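Local structure of Pcza361.24 (Amycolatopsis orientalis, 3G2M) at residues T69-E74 with K282-V287; T77-V82 with L103-T108; A167-L172 with R248-A253. The protein probably catalyses the transfer of a methyl group from S-adenosyl-L-methionine to an amino nitrogen of a glycopeptide during antibiotic biosynthesis. One frame throughout, in Å; residues are numbered along the deposited sequence.

Contact 1 of 3, residues T69-E74 with K282-V287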
ATOM      1  N   THR A  69      24.244 -11.289   5.801  1.00 52.00           N
ATOM      2  CA  THR A  69      24.891 -12.592   5.650  1.00 50.46           C
ATOM      3  C   THR A  69      23.894 -13.738   5.770  1.00 49.18           C
ATOM      4  O   THR A  69      23.953 -14.692   4.999  1.00 49.13           O
ATOM      5  CB  THR A  69      26.040 -12.799   6.674  1.00 50.74           C
ATOM      6  OG1 THR A  69      25.674 -12.220   7.933  1.00 50.66           O
ATOM      7  CG2 THR A  69      27.332 -12.156   6.172  1.00 50.71           C
ATOM      8  N   SER A  70      22.981 -13.633   6.734  1.00 47.68           N
ATOM      9  CA  SER A  70      21.934 -14.634   6.933  1.00 46.31           C
ATOM     10  C   SER A  70      20.951 -14.651   5.767  1.00 44.97           C
ATOM     11  O   SER A  70      20.446 -15.709   5.381  1.00 44.88           O
ATOM     12  CB  SER A  70      21.181 -14.372   8.236  1.00 46.28           C
ATOM     13  OG  SER A  70      22.033 -14.534   9.353  1.00 47.77           O
ATOM     14  N   GLU A  71      20.674 -13.471   5.221  1.00 43.44           N
ATOM     15  CA  GLU A  71      19.758 -13.339   4.093  1.00 41.69           C
ATOM     16  C   GLU A  71      20.350 -13.981   2.842  1.00 41.14           C
ATOM     17  O   GLU A  71      19.689 -14.785   2.184  1.00 40.71           O
ATOM     18  CB  GLU A  71      19.406 -11.868   3.845  1.00 41.77           C
ATOM     19  CG  GLU A  71      18.331 -11.677   2.797  1.00 40.18           C
ATOM     20  CD  GLU A  71      18.039 -10.221   2.483  1.00 40.81           C
ATOM     21  OE1 GLU A  71      18.460  -9.328   3.248  1.00 38.12           O
ATOM     22  OE2 GLU A  71      17.373  -9.973   1.455  1.00 38.56           O
ATOM     23  N   ALA A  72      21.599 -13.638   2.528  1.00 40.44           N
ATOM     24  CA  ALA A  72      22.284 -14.205   1.365  1.00 40.29           C
ATOM     25  C   ALA A  72      22.372 -15.725   1.456  1.00 40.21           C
ATOM     26  O   ALA A  72      22.198 -16.425   0.453  1.00 39.64           O
ATOM     27  CB  ALA A  72      23.671 -13.589   1.197  1.00 40.35           C
ATOM     28  N   ARG A  73      22.624 -16.215   2.669  1.00 40.60           N
ATOM     29  CA  ARG A  73      22.638 -17.639   2.983  1.00 41.16           C
ATOM     30  C   ARG A  73      21.301 -18.307   2.647  1.00 40.95           C
ATOM     31  O   ARG A  73      21.280 -19.402   2.076  1.00 40.57           O
ATOM     32  CB  ARG A  73      22.957 -17.825   4.468  1.00 41.24           C
ATOM     33  CG  ARG A  73      23.477 -19.201   4.873  1.00 42.18           C
ATOM     34  CD  ARG A  73      23.879 -19.188   6.344  1.00 42.39           C
ATOM     35  NE  ARG A  73      22.730 -18.931   7.215  1.00 44.92           N
ATOM     36  CZ  ARG A  73      22.779 -18.266   8.369  1.00 46.02           C
ATOM     37  NH1 ARG A  73      23.926 -17.758   8.813  1.00 46.02           N
ATOM     38  NH2 ARG A  73      21.668 -18.094   9.075  1.00 46.49           N
ATOM     39  N   GLU A  74      20.192 -17.652   2.996  1.00 40.91           N
ATOM     40  CA  GLU A  74      18.869 -18.207   2.700  1.00 41.29           C
ATOM     41  C   GLU A  74      18.610 -18.282   1.205  1.00 40.85           C
ATOM     42  O   GLU A  74      18.036 -19.260   0.723  1.00 40.61           O
ATOM     43  CB  GLU A  74      17.746 -17.444   3.406  1.00 41.61           C
ATOM     44  CG  GLU A  74      17.507 -17.886   4.845  1.00 43.66           C
ATOM     45  CD  GLU A  74      17.041 -19.336   4.993  1.00 44.94           C
ATOM     46  OE1 GLU A  74      16.292 -19.853   4.132  1.00 46.30           O
ATOM     47  OE2 GLU A  74      17.417 -19.958   6.002  1.00 47.54           O
ATOM     48  N   LYS A 282      11.655 -15.307  13.542  1.00 43.85           N
ATOM     49  CA  LYS A 282      11.628 -15.330  12.088  1.00 42.95           C
ATOM     50  C   LYS A 282      10.865 -14.088  11.618  1.00 41.97           C
ATOM     51  O   LYS A 282       9.671 -13.941  11.890  1.00 42.04           O
ATOM     52  CB  LYS A 282      11.003 -16.633  11.581  1.00 42.82           C
ATOM     53  CG  LYS A 282      11.859 -17.870  11.888  1.00 43.34           C
ATOM     54  CD  LYS A 282      11.209 -19.152  11.393  1.00 43.42           C
ATOM     55  CE  LYS A 282      12.230 -20.274  11.227  1.00 44.53           C
ATOM     56  NZ  LYS A 282      12.705 -20.829  12.524  1.00 45.67           N
ATOM     57  N   ASP A 283      11.578 -13.178  10.960  1.00 40.76           N
ATOM     58  CA  ASP A 283      11.029 -11.873  10.587  1.00 39.73           C
ATOM     59  C   ASP A 283      11.084 -11.614   9.078  1.00 39.22           C
ATOM     60  O   ASP A 283      10.982 -10.473   8.629  1.00 37.85           O
ATOM     61  CB  ASP A 283      11.757 -10.756  11.348  1.00 39.68           C
ATOM     62  CG  ASP A 283      13.244 -10.701  11.037  1.00 39.53           C
ATOM     63  OD1 ASP A 283      13.764 -11.615  10.372  1.00 39.28           O
ATOM     64  OD2 ASP A 283      13.903  -9.733  11.468  1.00 40.69           O
HETATM   65  N   MSE A 284      11.228 -12.690   8.314  1.00 38.95           N
HETATM   66  CA  MSE A 284      11.389 -12.608   6.877  1.00 40.11           C
HETATM   67  C   MSE A 284      10.942 -13.907   6.234  1.00 37.94           C
HETATM   68  O   MSE A 284      10.999 -14.964   6.861  1.00 37.67           O
HETATM   69  CB  MSE A 284      12.856 -12.343   6.548  1.00 40.07           C
HETATM   70  CG  MSE A 284      13.104 -11.756   5.192  1.00 42.18           C
HETATM   71 SE   MSE A 284      14.853 -10.907   5.225  1.00 47.01          SE
HETATM   72  CE  MSE A 284      14.323  -9.190   5.999  1.00 46.66           C
ATOM     73  N   VAL A 285      10.512 -13.819   4.977  1.00 36.17           N
ATOM     74  CA  VAL A 285      10.054 -14.973   4.206  1.00 34.98           C
ATOM     75  C   VAL A 285      10.849 -15.058   2.890  1.00 34.38           C
ATOM     76  O   VAL A 285      10.997 -14.053   2.180  1.00 33.87           O
ATOM     77  CB  VAL A 285       8.518 -14.891   3.918  1.00 35.00           C
ATOM     78  CG1 VAL A 285       8.046 -16.070   3.081  1.00 35.43           C
ATOM     79  CG2 VAL A 285       7.730 -14.844   5.214  1.00 34.82           C
ATOM     80  N   LEU A 286      11.384 -16.245   2.598  1.00 33.15           N
ATOM     81  CA  LEU A 286      12.006 -16.510   1.306  1.00 32.49           C
ATOM     82  C   LEU A 286      10.991 -17.174   0.387  1.00 32.28           C
ATOM     83  O   LEU A 286      10.571 -18.311   0.624  1.00 31.47           O
ATOM     84  CB  LEU A 286      13.266 -17.383   1.448  1.00 32.38           C
ATOM     85  CG  LEU A 286      14.429 -17.204   0.452  1.00 31.55           C
ATOM     86  CD1 LEU A 286      14.031 -17.543  -0.987  1.00 30.82           C
ATOM     87  CD2 LEU A 286      15.073 -15.808   0.519  1.00 30.92           C
ATOM     88  N   VAL A 287      10.616 -16.451  -0.665  1.00 32.18           N
ATOM     89  CA  VAL A 287       9.581 -16.881  -1.610  1.00 32.67           C
ATOM     90  C   VAL A 287      10.243 -17.376  -2.894  1.00 32.68           C
ATOM     91  O   VAL A 287      11.131 -16.714  -3.430  1.00 32.43           O
ATOM     92  CB  VAL A 287       8.591 -15.714  -1.918  1.00 32.63           C
ATOM     93  CG1 VAL A 287       7.630 -16.063  -3.060  1.00 33.11           C
ATOM     94  CG2 VAL A 287       7.808 -15.316  -0.663  1.00 32.95           C
TER
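OE2 of Glu71, whose carboxylate carbon CD lies 4.3 Å from SE of the selenomethionine Met284, is gripped twice, by the hydroxyls of Ser157 and Ser189. OE1 of the same group forms a salt bridge to Arg95. With CG anti to the backbone N (chi1 -173°) and the next torsion also extended, Glu71 carries its carboxylate away from the helix backbone to these three partners, which fix its rotation. A long acidic residue suits the place, because it can cross from helix to sheet and still end among donors. The long, unbranched side chain of Met284 lets SE reach the acid's carbon without competing for its hydrogen bonds. Arg95 and Ser157 are S-adenosyl-L-methionine-binding residues, though no ligand is bound to this chain, so Glu71 is a second-shell residue, consistent with a part in positioning them.

One turn further along, the contact becomes apolar. Leu286 points at the helix, its CG 4.2 Å from the backbone O of Glu74 and its CD2 4.3 Å from Glu74 CB. The aliphatic base of the glutamate thus meets the leucine, a loose van der Waals contact with no hydrogen bond between the segments. Branched Leu286 also packs against Phe274, Leu187 and Ser189.

Helix 69-79 here packs on strand 284-290, the antiparallel strand inserted between 184-191 and 267-274, as in class I methyltransferases; Ala72 of the helix meets Pro99 and Phe100 of helix 97-101.

Contact 2 of 3, residues T77-V82 with L103-T108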
ATOM      1  N   THR A  77      20.626 -21.244   0.004  1.00 46.16           N
ATOM      2  CA  THR A  77      19.971 -22.474   0.456  1.00 47.39           C
ATOM      3  C   THR A  77      18.773 -22.849  -0.421  1.00 48.34           C
ATOM      4  O   THR A  77      18.602 -24.016  -0.786  1.00 48.42           O
ATOM      5  CB  THR A  77      19.520 -22.351   1.936  1.00 47.27           C
ATOM      6  OG1 THR A  77      20.669 -22.156   2.770  1.00 47.19           O
ATOM      7  CG2 THR A  77      18.772 -23.596   2.400  1.00 47.74           C
ATOM      8  N   ARG A  78      17.959 -21.853  -0.760  1.00 49.32           N
ATOM      9  CA  ARG A  78      16.710 -22.075  -1.491  1.00 50.33           C
ATOM     10  C   ARG A  78      16.901 -22.239  -2.999  1.00 51.09           C
ATOM     11  O   ARG A  78      16.050 -22.828  -3.669  1.00 51.43           O
ATOM     12  CB  ARG A  78      15.698 -20.960  -1.191  1.00 50.10           C
ATOM     13  CG  ARG A  78      15.254 -20.895   0.273  1.00 50.14           C
ATOM     14  CD  ARG A  78      14.491 -22.136   0.688  1.00 50.81           C
ATOM     15  NE  ARG A  78      14.789 -22.520   2.063  1.00 51.52           N
ATOM     16  CZ  ARG A  78      14.499 -23.706   2.598  1.00 52.03           C
ATOM     17  NH1 ARG A  78      13.887 -24.643   1.880  1.00 51.45           N
ATOM     18  NH2 ARG A  78      14.824 -23.958   3.858  1.00 51.98           N
ATOM     19  N   THR A  79      18.013 -21.726  -3.526  1.00 51.82           N
ATOM     20  CA  THR A  79      18.315 -21.839  -4.955  1.00 52.61           C
ATOM     21  C   THR A  79      18.649 -23.273  -5.343  1.00 53.16           C
ATOM     22  O   THR A  79      18.115 -23.794  -6.326  1.00 53.41           O
ATOM     23  CB  THR A  79      19.495 -20.940  -5.377  1.00 52.71           C
ATOM     24  OG1 THR A  79      20.566 -21.083  -4.432  1.00 53.22           O
ATOM     25  CG2 THR A  79      19.065 -19.476  -5.460  1.00 52.42           C
ATOM     26  N   GLY A  80      19.527 -23.903  -4.564  1.00 53.68           N
ATOM     27  CA  GLY A  80      19.989 -25.262  -4.839  1.00 54.22           C
ATOM     28  C   GLY A  80      21.282 -25.240  -5.634  1.00 54.53           C
ATOM     29  O   GLY A  80      22.343 -24.982  -5.059  1.00 54.72           O
ATOM     30  N   PRO A  81      21.195 -25.489  -6.964  1.00 54.63           N
ATOM     31  CA  PRO A  81      22.267 -25.553  -7.964  1.00 54.37           C
ATOM     32  C   PRO A  81      23.655 -25.002  -7.528  1.00 54.05           C
ATOM     33  O   PRO A  81      24.333 -25.704  -6.770  1.00 54.33           O
ATOM     34  CB  PRO A  81      21.634 -24.841  -9.167  1.00 54.43           C
ATOM     35  CG  PRO A  81      20.114 -25.050  -8.985  1.00 54.82           C
ATOM     36  CD  PRO A  81      19.902 -25.713  -7.633  1.00 54.61           C
ATOM     37  N   VAL A  82      24.132 -23.837  -7.989  1.00 53.39           N
ATOM     38  CA  VAL A  82      23.562 -23.003  -9.050  1.00 52.76           C
ATOM     39  C   VAL A  82      24.349 -23.234 -10.349  1.00 52.11           C
ATOM     40  O   VAL A  82      25.577 -23.144 -10.363  1.00 52.20           O
ATOM     41  CB  VAL A  82      23.590 -21.494  -8.657  1.00 52.87           C
ATOM     42  CG1 VAL A  82      23.260 -20.594  -9.843  1.00 52.83           C
ATOM     43  CG2 VAL A  82      22.629 -21.219  -7.506  1.00 52.85           C
ATOM     44  N   LEU A 103      30.227 -17.219  -2.915  1.00 44.79           N
ATOM     45  CA  LEU A 103      29.716 -18.570  -3.106  1.00 45.21           C
ATOM     46  C   LEU A 103      30.085 -19.130  -4.483  1.00 45.43           C
ATOM     47  O   LEU A 103      29.726 -20.264  -4.817  1.00 45.84           O
ATOM     48  CB  LEU A 103      28.200 -18.598  -2.892  1.00 45.18           C
ATOM     49  CG  LEU A 103      27.691 -18.132  -1.522  1.00 45.24           C
ATOM     50  CD1 LEU A 103      26.218 -17.793  -1.590  1.00 45.32           C
ATOM     51  CD2 LEU A 103      27.956 -19.161  -0.426  1.00 46.18           C
ATOM     52  N   GLY A 104      30.802 -18.334  -5.272  1.00 45.45           N
ATOM     53  CA  GLY A 104      31.267 -18.754  -6.594  1.00 45.67           C
ATOM     54  C   GLY A 104      30.390 -18.318  -7.756  1.00 45.53           C
ATOM     55  O   GLY A 104      30.742 -18.534  -8.920  1.00 45.82           O
ATOM     56  N   TRP A 105      29.256 -17.696  -7.433  1.00 45.25           N
ATOM     57  CA  TRP A 105      28.270 -17.248  -8.423  1.00 44.79           C
ATOM     58  C   TRP A 105      28.818 -16.219  -9.409  1.00 44.14           C
ATOM     59  O   TRP A 105      29.594 -15.343  -9.039  1.00 44.40           O
ATOM     60  CB  TRP A 105      27.065 -16.622  -7.715  1.00 44.99           C
ATOM     61  CG  TRP A 105      26.218 -17.568  -6.906  1.00 45.34           C
ATOM     62  CD1 TRP A 105      26.517 -18.860  -6.552  1.00 45.99           C
ATOM     63  CD2 TRP A 105      24.950 -17.275  -6.312  1.00 45.68           C
ATOM     64  NE1 TRP A 105      25.503 -19.390  -5.795  1.00 46.36           N
ATOM     65  CE2 TRP A 105      24.527 -18.441  -5.630  1.00 46.03           C
ATOM     66  CE3 TRP A 105      24.120 -16.141  -6.297  1.00 45.57           C
ATOM     67  CZ2 TRP A 105      23.312 -18.506  -4.939  1.00 45.60           C
ATOM     68  CZ3 TRP A 105      22.908 -16.207  -5.613  1.00 45.93           C
ATOM     69  CH2 TRP A 105      22.518 -17.386  -4.940  1.00 45.76           C
ATOM     70  N   GLU A 106      28.409 -16.349 -10.667  1.00 43.18           N
ATOM     71  CA  GLU A 106      28.471 -15.249 -11.612  1.00 42.52           C
ATOM     72  C   GLU A 106      27.213 -14.422 -11.359  1.00 41.36           C
ATOM     73  O   GLU A 106      26.102 -14.971 -11.351  1.00 40.69           O
ATOM     74  CB  GLU A 106      28.455 -15.764 -13.047  1.00 42.47           C
ATOM     75  CG  GLU A 106      29.722 -16.475 -13.497  1.00 43.65           C
ATOM     76  CD  GLU A 106      29.647 -16.876 -14.957  1.00 43.98           C
ATOM     77  OE1 GLU A 106      29.516 -18.088 -15.236  1.00 47.10           O
ATOM     78  OE2 GLU A 106      29.697 -15.976 -15.824  1.00 46.14           O
ATOM     79  N   VAL A 107      27.379 -13.124 -11.118  1.00 40.00           N
ATOM     80  CA  VAL A 107      26.233 -12.257 -10.804  1.00 38.87           C
ATOM     81  C   VAL A 107      26.199 -11.041 -11.720  1.00 38.25           C
ATOM     82  O   VAL A 107      27.211 -10.356 -11.893  1.00 38.12           O
ATOM     83  CB  VAL A 107      26.211 -11.788  -9.315  1.00 38.81           C
ATOM     84  CG1 VAL A 107      24.916 -11.014  -8.998  1.00 38.30           C
ATOM     85  CG2 VAL A 107      26.336 -12.967  -8.361  1.00 38.64           C
ATOM     86  N   THR A 108      25.039 -10.804 -12.326  1.00 37.00           N
ATOM     87  CA  THR A 108      24.748  -9.526 -12.961  1.00 36.27           C
ATOM     88  C   THR A 108      23.968  -8.712 -11.935  1.00 36.07           C
ATOM     89  O   THR A 108      22.883  -9.113 -11.507  1.00 35.83           O
ATOM     90  CB  THR A 108      23.947  -9.693 -14.262  1.00 36.52           C
ATOM     91  OG1 THR A 108      24.714 -10.467 -15.190  1.00 35.59           O
ATOM     92  CG2 THR A 108      23.629  -8.330 -14.893  1.00 35.95           C
TER
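Trp105 and Val82 cross at about a right angle, and the indole is approached obliquely by the valine methyl CG2, which stands 3.8 Å from CZ2 and equally far from NE1. Valine suits the place because its compact, branched side chain offers a methyl to the indole. Thr79 reaches the ring from the opposite direction to the tryptophan side chain. Its OG1 lies 3.8 Å from Trp105 CZ2, while its methyl CG2 is 4.1 Å from CH2, so its two branches meet neighbouring atoms of the six-membered ring, again obliquely.

Thr79 OG1 sits between the backbone N and carbonyl carbon (chi1 46°). From there it hydrogen-bonds back to the carbonyls of Phe75 and Ala76 in the last helical turn, which satisfies the hydroxyl and makes threonine acceptable in a largely apolar setting. Glycines suit both turns: Gly80 takes a positive phi as the helix ends, and Gly104 closes the preceding helix in a Schellman motif, just before the chain delivers Trp105.

The broad indole is large enough to touch both partners and also to stack on Phe100. It therefore joins the C-terminal end of helix 69-79 and the loop after it to helix 97-101, beside Val86 of strand 86-89 and at the entrance to strand 107-111 of the central sheet.

Contact 3 of 3, residues A167-L172 with R248-A253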
ATOM      1  N   ALA A 167       1.738  -0.471  -9.154  1.00 28.34           N
ATOM      2  CA  ALA A 167       1.937  -0.464 -10.610  1.00 28.74           C
ATOM      3  C   ALA A 167       3.375  -0.828 -10.986  1.00 28.78           C
ATOM      4  O   ALA A 167       3.611  -1.581 -11.942  1.00 28.93           O
ATOM      5  CB  ALA A 167       1.544   0.905 -11.201  1.00 29.06           C
ATOM      6  N   ASP A 168       4.331  -0.320 -10.215  1.00 28.61           N
ATOM      7  CA  ASP A 168       5.744  -0.622 -10.449  1.00 29.19           C
ATOM      8  C   ASP A 168       6.116  -2.069 -10.107  1.00 28.64           C
ATOM      9  O   ASP A 168       6.976  -2.670 -10.765  1.00 28.67           O
ATOM     10  CB  ASP A 168       6.642   0.373  -9.710  1.00 29.51           C
ATOM     11  CG  ASP A 168       6.703   1.734 -10.405  1.00 31.76           C
ATOM     12  OD1 ASP A 168       6.313   1.838 -11.591  1.00 35.00           O
ATOM     13  OD2 ASP A 168       7.160   2.702  -9.768  1.00 34.98           O
ATOM     14  N   ARG A 169       5.484  -2.628  -9.076  1.00 27.95           N
ATOM     15  CA  ARG A 169       5.641  -4.063  -8.797  1.00 27.67           C
ATOM     16  C   ARG A 169       5.148  -4.912  -9.981  1.00 28.10           C
ATOM     17  O   ARG A 169       5.768  -5.918 -10.319  1.00 28.19           O
ATOM     18  CB  ARG A 169       4.937  -4.460  -7.492  1.00 27.74           C
ATOM     19  CG  ARG A 169       5.575  -3.792  -6.256  1.00 26.92           C
ATOM     20  CD  ARG A 169       5.142  -4.424  -4.918  1.00 27.06           C
ATOM     21  NE  ARG A 169       3.693  -4.406  -4.683  1.00 26.01           N
ATOM     22  CZ  ARG A 169       3.019  -3.394  -4.137  1.00 27.78           C
ATOM     23  NH1 ARG A 169       3.643  -2.264  -3.801  1.00 29.00           N
ATOM     24  NH2 ARG A 169       1.705  -3.500  -3.953  1.00 24.44           N
ATOM     25  N   ARG A 170       4.032  -4.512 -10.586  1.00 28.07           N
ATOM     26  CA  ARG A 170       3.548  -5.154 -11.818  1.00 29.40           C
ATOM     27  C   ARG A 170       4.620  -5.148 -12.918  1.00 28.74           C
ATOM     28  O   ARG A 170       4.826  -6.147 -13.593  1.00 28.89           O
ATOM     29  CB  ARG A 170       2.275  -4.471 -12.333  1.00 29.31           C
ATOM     30  CG  ARG A 170       0.980  -4.944 -11.674  1.00 31.41           C
ATOM     31  CD  ARG A 170      -0.258  -4.381 -12.389  1.00 31.83           C
ATOM     32  NE  ARG A 170      -1.043  -3.492 -11.533  1.00 38.88           N
ATOM     33  CZ  ARG A 170      -1.302  -2.211 -11.781  1.00 41.12           C
ATOM     34  NH1 ARG A 170      -0.863  -1.616 -12.889  1.00 42.98           N
ATOM     35  NH2 ARG A 170      -2.026  -1.520 -10.914  1.00 42.92           N
ATOM     36  N   GLY A 171       5.288  -4.010 -13.097  1.00 28.43           N
ATOM     37  CA  GLY A 171       6.392  -3.891 -14.058  1.00 28.21           C
ATOM     38  C   GLY A 171       7.564  -4.785 -13.702  1.00 27.94           C
ATOM     39  O   GLY A 171       8.189  -5.375 -14.585  1.00 27.87           O
ATOM     40  N   LEU A 172       7.874  -4.878 -12.407  1.00 27.53           N
ATOM     41  CA  LEU A 172       8.884  -5.815 -11.908  1.00 27.63           C
ATOM     42  C   LEU A 172       8.555  -7.261 -12.285  1.00 27.90           C
ATOM     43  O   LEU A 172       9.401  -7.963 -12.850  1.00 27.58           O
ATOM     44  CB  LEU A 172       9.027  -5.696 -10.375  1.00 28.11           C
ATOM     45  CG  LEU A 172       9.752  -6.811  -9.599  1.00 28.57           C
ATOM     46  CD1 LEU A 172      11.246  -6.847  -9.938  1.00 27.18           C
ATOM     47  CD2 LEU A 172       9.551  -6.619  -8.094  1.00 27.49           C
ATOM     48  N   ARG A 248       9.340   6.787   7.491  1.00 42.47           N
ATOM     49  CA  ARG A 248       8.185   5.957   7.178  1.00 41.90           C
ATOM     50  C   ARG A 248       8.420   5.255   5.854  1.00 41.15           C
ATOM     51  O   ARG A 248       8.830   5.884   4.876  1.00 41.02           O
ATOM     52  CB  ARG A 248       6.901   6.790   7.122  1.00 42.35           C
ATOM     53  CG  ARG A 248       6.385   7.207   8.488  1.00 43.85           C
ATOM     54  CD  ARG A 248       4.994   7.823   8.409  1.00 46.46           C
ATOM     55  NE  ARG A 248       4.515   8.171   9.745  1.00 49.21           N
ATOM     56  CZ  ARG A 248       3.480   8.967  10.007  1.00 50.12           C
ATOM     57  NH1 ARG A 248       2.781   9.521   9.021  1.00 49.95           N
ATOM     58  NH2 ARG A 248       3.151   9.215  11.272  1.00 51.66           N
ATOM     59  N   ARG A 249       8.188   3.946   5.828  1.00 39.70           N
ATOM     60  CA  ARG A 249       8.341   3.188   4.587  1.00 38.71           C
ATOM     61  C   ARG A 249       7.295   2.098   4.450  1.00 37.26           C
ATOM     62  O   ARG A 249       6.728   1.632   5.441  1.00 36.62           O
ATOM     63  CB  ARG A 249       9.750   2.605   4.448  1.00 38.68           C
ATOM     64  CG  ARG A 249      10.157   1.587   5.511  1.00 39.39           C
ATOM     65  CD  ARG A 249      11.486   0.904   5.134  1.00 39.81           C
ATOM     66  N   ARG A 250       7.054   1.713   3.204  1.00 35.60           N
ATOM     67  CA  ARG A 250       6.106   0.667   2.872  1.00 34.36           C
ATOM     68  C   ARG A 250       6.569  -0.654   3.460  1.00 33.87           C
ATOM     69  O   ARG A 250       7.756  -0.984   3.397  1.00 32.88           O
ATOM     70  CB  ARG A 250       6.006   0.540   1.349  1.00 34.56           C
ATOM     71  CG  ARG A 250       5.127  -0.602   0.848  1.00 33.33           C
ATOM     72  CD  ARG A 250       5.130  -0.666  -0.677  1.00 33.46           C
ATOM     73  NE  ARG A 250       4.466   0.487  -1.283  1.00 33.51           N
ATOM     74  CZ  ARG A 250       5.085   1.553  -1.788  1.00 34.07           C
ATOM     75  NH1 ARG A 250       6.409   1.654  -1.767  1.00 31.63           N
ATOM     76  NH2 ARG A 250       4.366   2.529  -2.327  1.00 35.30           N
ATOM     77  N   LEU A 251       5.631  -1.397   4.042  1.00 33.47           N
ATOM     78  CA  LEU A 251       5.894  -2.774   4.439  1.00 33.60           C
ATOM     79  C   LEU A 251       4.753  -3.662   3.980  1.00 32.89           C
ATOM     80  O   LEU A 251       3.663  -3.643   4.554  1.00 32.82           O
ATOM     81  CB  LEU A 251       6.133  -2.905   5.956  1.00 33.57           C
ATOM     82  CG  LEU A 251       6.638  -4.277   6.440  1.00 33.84           C
ATOM     83  CD1 LEU A 251       8.017  -4.596   5.869  1.00 34.81           C
ATOM     84  CD2 LEU A 251       6.680  -4.349   7.946  1.00 34.86           C
ATOM     85  N   LEU A 252       5.013  -4.433   2.930  1.00 31.90           N
ATOM     86  CA  LEU A 252       4.020  -5.341   2.399  1.00 31.33           C
ATOM     87  C   LEU A 252       4.038  -6.649   3.184  1.00 31.39           C
ATOM     88  O   LEU A 252       5.108  -7.142   3.593  1.00 31.08           O
ATOM     89  CB  LEU A 252       4.283  -5.616   0.912  1.00 31.10           C
ATOM     90  CG  LEU A 252       4.176  -4.438  -0.063  1.00 30.02           C
ATOM     91  CD1 LEU A 252       5.068  -4.661  -1.284  1.00 29.22           C
ATOM     92  CD2 LEU A 252       2.729  -4.209  -0.468  1.00 28.98           C
ATOM     93  N   ALA A 253       2.852  -7.206   3.395  1.00 30.81           N
ATOM     94  CA  ALA A 253       2.732  -8.552   3.935  1.00 31.16           C
ATOM     95  C   ALA A 253       3.257  -9.533   2.883  1.00 30.96           C
ATOM     96  O   ALA A 253       2.933  -9.388   1.707  1.00 30.93           O
ATOM     97  CB  ALA A 253       1.262  -8.849   4.276  1.00 30.72           C
TER
HETATM   98  O   HOH W   1       1.929  -0.354  -2.559  1.00 28.46           O
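One face of the Arg169 guanidinium is covered by Leu252, whose CD1 lies 3.4 Å above the plane, displaced toward the rim, while water 1 sits at the edge, in the plane. The leucine comes from the opposite direction and also packs against the stem of the arginine, with CD1 3.6 Å from Arg169 CD. A bend at chi3 (-58°) turns the guanidinium so that it lies across both leucine methyls, CD2 being 3.7 Å from Arg169 NH2. Leucine suits this place because a flat cation tolerates hydrocarbon on its face while its N-H groups bond outward.

The guanidinium planes of Arg169 and Arg250 are inclined by 50°, and NH1 of the former is 3.8 Å from NE of the latter. Water 1 probably eases the closeness of the two cations: it accepts from Arg169 NH1 at 2.9 Å and from Arg250 NE at 3.0 Å. Arg169 NH1 also bonds to the carbonyl of Leu164, its NH2 forms a salt bridge with Glu260, and Arg250 NH1 holds the carbonyl of Asn162. The carboxylate of Glu260 would probably ease the repulsion.

Helix 166-179 is thereby joined to the end of strand 244-252, in the three-stranded sheet. Ala253 is the N-cap of helix 254-263, which carries Glu260, and Ile161 of helix 158-161 also packs on Arg169.

Contacts 1 and 2 share helix 69-79 and reach the same seven-stranded sheet, and they touch where Leu286 CD1 lies 3.8 Å from Arg78 CG. Contact 3 stands apart, across the chain's centre from both, and joins helix 166-179 to the three-stranded sheet that holds strand 244-252. Contacts 2 and 3 are buried; contact 1 is only partly so, although its acid is enclosed near the cofactor site. Chemistry follows place: contact 1 mixes a buried carboxylate with loose aliphatic packing, contact 2 is chiefly aromatic and apolar, and contact 3 packs a leucine on a guanidinium and links two arginines through a water. Contacts 2 and 3 follow in series within the loop that contact 1 closes.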